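Local coordinates for RNA-binding protein HI_1333 (Haemophilus influenzae, PDB 1JO0) that is of unproven function but probably binds RNA through its CRS1/YhbY (CRM) domain, at residues A[18-24]-A[46-50]; A[38-42]-A[83-87]. One frame throughout, in Å; residues are numbered along the deposited sequence.

Contact 1: A[18-24]-A[46-50]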
# COMPACT_ATOMS: atom_id res chain seq x y z
N LEU A 18 6.64 3.35 -9.90
CA LEU A 18 5.52 2.42 -10.00
C LEU A 18 4.23 3.16 -10.26
O LEU A 18 4.02 4.29 -9.83
CB LEU A 18 5.38 1.55 -8.73
CG LEU A 18 6.65 0.75 -8.38
CD1 LEU A 18 6.40 0.00 -7.09
CD2 LEU A 18 7.04 -0.13 -9.55
N ASN A 19 3.35 2.49 -11.02
CA ASN A 19 1.99 2.95 -11.18
C ASN A 19 1.07 2.27 -10.17
O ASN A 19 1.35 1.16 -9.74
CB ASN A 19 1.44 2.57 -12.56
CG ASN A 19 2.14 3.36 -13.64
OD1 ASN A 19 2.40 4.57 -13.49
ND2 ASN A 19 2.44 2.64 -14.67
N PRO A 20 -0.04 2.87 -9.82
CA PRO A 20 -1.02 2.16 -8.99
C PRO A 20 -1.45 0.82 -9.61
O PRO A 20 -1.69 0.74 -10.80
CB PRO A 20 -2.20 3.14 -8.97
CG PRO A 20 -1.65 4.47 -9.26
CD PRO A 20 -0.48 4.24 -10.17
N VAL A 21 -1.55 -0.23 -8.81
CA VAL A 21 -2.07 -1.53 -9.21
C VAL A 21 -3.48 -1.81 -8.66
O VAL A 21 -4.04 -2.84 -9.04
CB VAL A 21 -1.06 -2.64 -8.83
CG1 VAL A 21 0.20 -2.49 -9.68
CG2 VAL A 21 -0.68 -2.66 -7.36
N VAL A 22 -4.01 -0.97 -7.78
CA VAL A 22 -5.38 -1.08 -7.30
C VAL A 22 -5.96 0.33 -7.27
O VAL A 22 -5.26 1.27 -6.86
CB VAL A 22 -5.46 -1.71 -5.89
CG1 VAL A 22 -6.90 -1.81 -5.39
CG2 VAL A 22 -4.79 -3.08 -5.89
N MET A 23 -7.21 0.42 -7.66
CA MET A 23 -7.89 1.70 -7.58
C MET A 23 -9.18 1.46 -6.82
O MET A 23 -9.90 0.52 -7.13
CB MET A 23 -8.07 2.33 -8.96
CG MET A 23 -6.76 2.61 -9.71
SD MET A 23 -6.82 3.81 -11.05
CE MET A 23 -8.53 4.31 -11.03
N LEU A 24 -9.41 2.34 -5.86
CA LEU A 24 -10.70 2.45 -5.22
C LEU A 24 -11.57 3.53 -5.85
O LEU A 24 -11.08 4.57 -6.27
CB LEU A 24 -10.67 2.90 -3.76
CG LEU A 24 -10.37 1.72 -2.82
CD1 LEU A 24 -8.97 1.22 -3.11
CD2 LEU A 24 -10.56 2.14 -1.38
N LEU A 46 5.63 -4.37 -2.71
CA LEU A 46 5.50 -2.91 -2.72
C LEU A 46 4.43 -2.52 -3.71
O LEU A 46 4.55 -2.87 -4.88
CB LEU A 46 6.80 -2.25 -3.12
CG LEU A 46 6.82 -0.71 -3.18
CD1 LEU A 46 6.54 -0.11 -1.81
CD2 LEU A 46 8.13 -0.24 -3.73
N ILE A 47 3.40 -1.83 -3.24
CA ILE A 47 2.27 -1.47 -4.09
C ILE A 47 1.84 -0.01 -3.86
O ILE A 47 2.02 0.54 -2.77
CB ILE A 47 1.05 -2.41 -3.89
CG1 ILE A 47 0.38 -2.23 -2.52
CG2 ILE A 47 1.47 -3.86 -4.16
CD1 ILE A 47 -0.93 -2.99 -2.43
N LYS A 48 1.20 0.50 -4.89
CA LYS A 48 0.48 1.78 -4.84
C LYS A 48 -1.00 1.53 -5.05
O LYS A 48 -1.40 0.87 -5.97
CB LYS A 48 0.97 2.68 -5.94
CG LYS A 48 2.15 3.52 -5.64
CD LYS A 48 2.36 4.52 -6.81
CE LYS A 48 3.55 5.33 -6.50
NZ LYS A 48 3.96 6.08 -7.70
N VAL A 49 -1.80 2.11 -4.15
CA VAL A 49 -3.25 2.00 -4.18
C VAL A 49 -3.77 3.43 -4.36
O VAL A 49 -3.41 4.35 -3.61
CB VAL A 49 -3.82 1.41 -2.87
CG1 VAL A 49 -5.34 1.37 -2.89
CG2 VAL A 49 -3.23 0.03 -2.63
N LYS A 50 -4.58 3.64 -5.37
CA LYS A 50 -5.15 4.95 -5.65
C LYS A 50 -6.47 5.09 -4.91
O LYS A 50 -7.33 4.22 -5.00
CB LYS A 50 -5.36 5.18 -7.16
CG LYS A 50 -5.67 6.62 -7.54
CD LYS A 50 -5.60 6.80 -9.06
CE LYS A 50 -6.21 8.10 -9.52
NZ LYS A 50 -5.23 9.09 -10.02
O HOH W 1 1.96 -0.35 -7.49

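Contact 2: A[38-42]-A[83-87]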
# COMPACT_ATOMS: atom_id res chain seq x y z
N GLU A 38 -4.74 -7.65 -1.42
CA GLU A 38 -4.01 -8.85 -1.00
C GLU A 38 -3.22 -9.49 -2.13
O GLU A 38 -2.08 -9.86 -1.97
CB GLU A 38 -4.98 -9.91 -0.49
CG GLU A 38 -5.31 -9.75 0.94
CD GLU A 38 -4.16 -10.09 1.89
OE1 GLU A 38 -4.16 -9.48 2.97
OE2 GLU A 38 -3.28 -10.92 1.62
N ASN A 39 -3.86 -9.62 -3.28
CA ASN A 39 -3.25 -10.21 -4.45
C ASN A 39 -2.01 -9.42 -4.82
O ASN A 39 -0.95 -9.93 -5.14
CB ASN A 39 -4.26 -10.27 -5.58
CG ASN A 39 -3.66 -10.90 -6.83
OD1 ASN A 39 -3.21 -12.05 -6.83
ND2 ASN A 39 -3.68 -10.14 -7.91
N ALA A 40 -2.16 -8.10 -4.85
CA ALA A 40 -1.08 -7.21 -5.24
C ALA A 40 0.09 -7.26 -4.27
O ALA A 40 1.25 -7.32 -4.64
CB ALA A 40 -1.65 -5.80 -5.37
N LEU A 41 -0.18 -7.27 -2.97
CA LEU A 41 0.84 -7.45 -1.97
C LEU A 41 1.58 -8.76 -2.16
O LEU A 41 2.80 -8.83 -2.09
CB LEU A 41 0.30 -7.39 -0.55
CG LEU A 41 -0.16 -6.02 -0.05
CD1 LEU A 41 -0.93 -6.18 1.26
CD2 LEU A 41 0.97 -5.03 0.12
N ASN A 42 0.84 -9.83 -2.41
CA ASN A 42 1.43 -11.14 -2.59
C ASN A 42 2.40 -11.18 -3.76
O ASN A 42 3.50 -11.72 -3.60
CB ASN A 42 0.35 -12.20 -2.82
CG ASN A 42 -0.26 -12.60 -1.49
OD1 ASN A 42 0.32 -12.37 -0.42
ND2 ASN A 42 -1.42 -13.20 -1.70
N VAL A 83 1.06 4.19 -0.57
CA VAL A 83 2.12 3.26 -0.88
C VAL A 83 2.25 2.30 0.31
O VAL A 83 2.38 2.77 1.47
CB VAL A 83 3.45 3.99 -1.11
CG1 VAL A 83 4.51 2.96 -1.50
CG2 VAL A 83 3.33 5.09 -2.19
N LEU A 84 2.19 1.02 0.06
CA LEU A 84 2.13 -0.02 1.08
C LEU A 84 3.19 -1.09 0.81
O LEU A 84 3.51 -1.32 -0.37
CB LEU A 84 0.77 -0.67 1.13
CG LEU A 84 -0.43 0.21 1.41
CD1 LEU A 84 -1.71 -0.47 0.98
CD2 LEU A 84 -0.46 0.54 2.87
N TYR A 85 3.64 -1.76 1.84
CA TYR A 85 4.62 -2.83 1.68
C TYR A 85 4.36 -3.98 2.63
O TYR A 85 4.14 -3.75 3.82
CB TYR A 85 6.04 -2.32 1.88
CG TYR A 85 7.10 -3.39 1.89
CD1 TYR A 85 7.64 -3.91 0.71
CD2 TYR A 85 7.61 -3.92 3.08
CE1 TYR A 85 8.62 -4.89 0.75
CE2 TYR A 85 8.58 -4.88 3.12
CZ TYR A 85 9.09 -5.38 1.95
OH TYR A 85 10.07 -6.33 1.98
N ARG A 86 4.42 -5.21 2.11
CA ARG A 86 4.42 -6.37 3.00
C ARG A 86 5.42 -7.40 2.45
O ARG A 86 5.33 -7.67 1.25
CB ARG A 86 3.05 -7.00 3.09
CG ARG A 86 2.91 -8.05 4.17
CD ARG A 86 1.50 -8.57 4.25
NE ARG A 86 1.10 -9.37 3.10
CZ ARG A 86 -0.14 -9.67 2.77
NH1 ARG A 86 -1.19 -9.22 3.47
NH2 ARG A 86 -0.32 -10.44 1.69
N PRO A 87 6.31 -7.94 3.27
CA PRO A 87 7.29 -8.88 2.73
C PRO A 87 6.64 -10.21 2.37
O PRO A 87 5.68 -10.63 2.99
CB PRO A 87 8.28 -9.03 3.89
CG PRO A 87 7.45 -8.77 5.11
CD PRO A 87 6.47 -7.71 4.70
O HOH W 2 4.26 -9.93 -0.06
O HOH W 3 2.77 -11.43 1.73

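Contact 1: A[18-24]-A[46-50]
L18 meets the start of strand 46-51 in two ways: its CD1 packs on L46 CD2, and its carbonyl O accepts a hydrogen bond from K48 NZ at 2.8 Å, the ammonium tilted 23° from the carbonyl plane. The lysine chain runs extended beyond CG, which carries NZ back to this carbonyl; a glycerol, probably from the crystallisation liquor, and, weakly, A15 O share the ammonium. At N19 a water takes over, donating to N19 O and accepting from K48 N. P20 sets its CA against K48 O (3.3 Å, a CA-H...O contact), and V21 N donates to that same oxygen in the carbonyl plane, 3.0 Å away. The CG2 branch of V21 rests on I47 CB, crossing that side chain at about a right angle. V22 and M23 pair in parallel with V49 and K50, on an edge strand of the sheet that opens a beta-alpha-beta unit whose crossover is helix 31-44. V22 O receives K50 N at 2.9 Å, nearly straight at 171°, whereas V22 N is buried without a partner. M23 CG packs on K50 CB; in the conformer described, K50 ends at H80 NE2 and the glycerol. L24 N donates to K50 O, while its CD1 presses on V49 CG1 at 3.6 Å.

Contact 2: A[38-42]-A[83-87]
R86 reaches from the end of strand 81-85 to helix 31-44, where E38, L41 and N42 receive it; the contact joins a helix of the alpha/beta CRM domain to a central strand of its mixed four-stranded sheet. The ionic part is a two-pronged, end-on salt bridge. R86 NH1 donates to E38 OE1 and NH2 to E38 OE2, each at 3.0 Å, and both oxygens lie close to the guanidinium plane. The carboxylate is turned 36° against that plane; NH1 meets OE1 on its syn side but well out of the carboxylate plane, and NH2 comes to OE2 from above it. The E38 chain starts away from the strand and folds back at chi2 (-70°), which brings its oxygens to the arginine. NH1 also donates to T70 O of helix 56-70, a further bond that limits rotation of the guanidinium.

Apolar packing comes from L41. Its CD1 lies over one face of the guanidinium, offset toward the rim and 3.8 Å from R86 NH1, while CD2 points to the strand backbone and makes a looser contact with L84 CB at 4.5 Å. L84 itself leans on I66, and L41 on I47 and T70.

Amide and water contacts complete the join. In one of its two conformers N42 lies beside the arginine, and a weak, doubtful bond runs from R86 NH2 to its OD1. One water lies within hydrogen-bonding distance of L41 O and R86 O, linking the two backbones; a second accepts from R86 NE at 3.0 Å.

How the contacts relate
The two contacts have centres about 10 Å apart and share one sheet, in which strand 46-51 of contact 1 lies between strand 22-24 and strand 81-85 of contact 2. Their segments alternate along the chain: 18-24, 38-42, 46-50, 83-87. Helix 31-44, used by contact 2, is therefore the crossover that connects the two strands paired in contact 1. The contacts also touch directly, with a probable backbone hydrogen bond from L84 N to I47 O (2.9 Å) and with L46 CD1 packed on V83 CG1. Contact 1 thus builds an edge of the sheet, and contact 2 ties the crossover helix to the end of the inner strand 81-85 and the residue that follows it, within a single compact CRM domain.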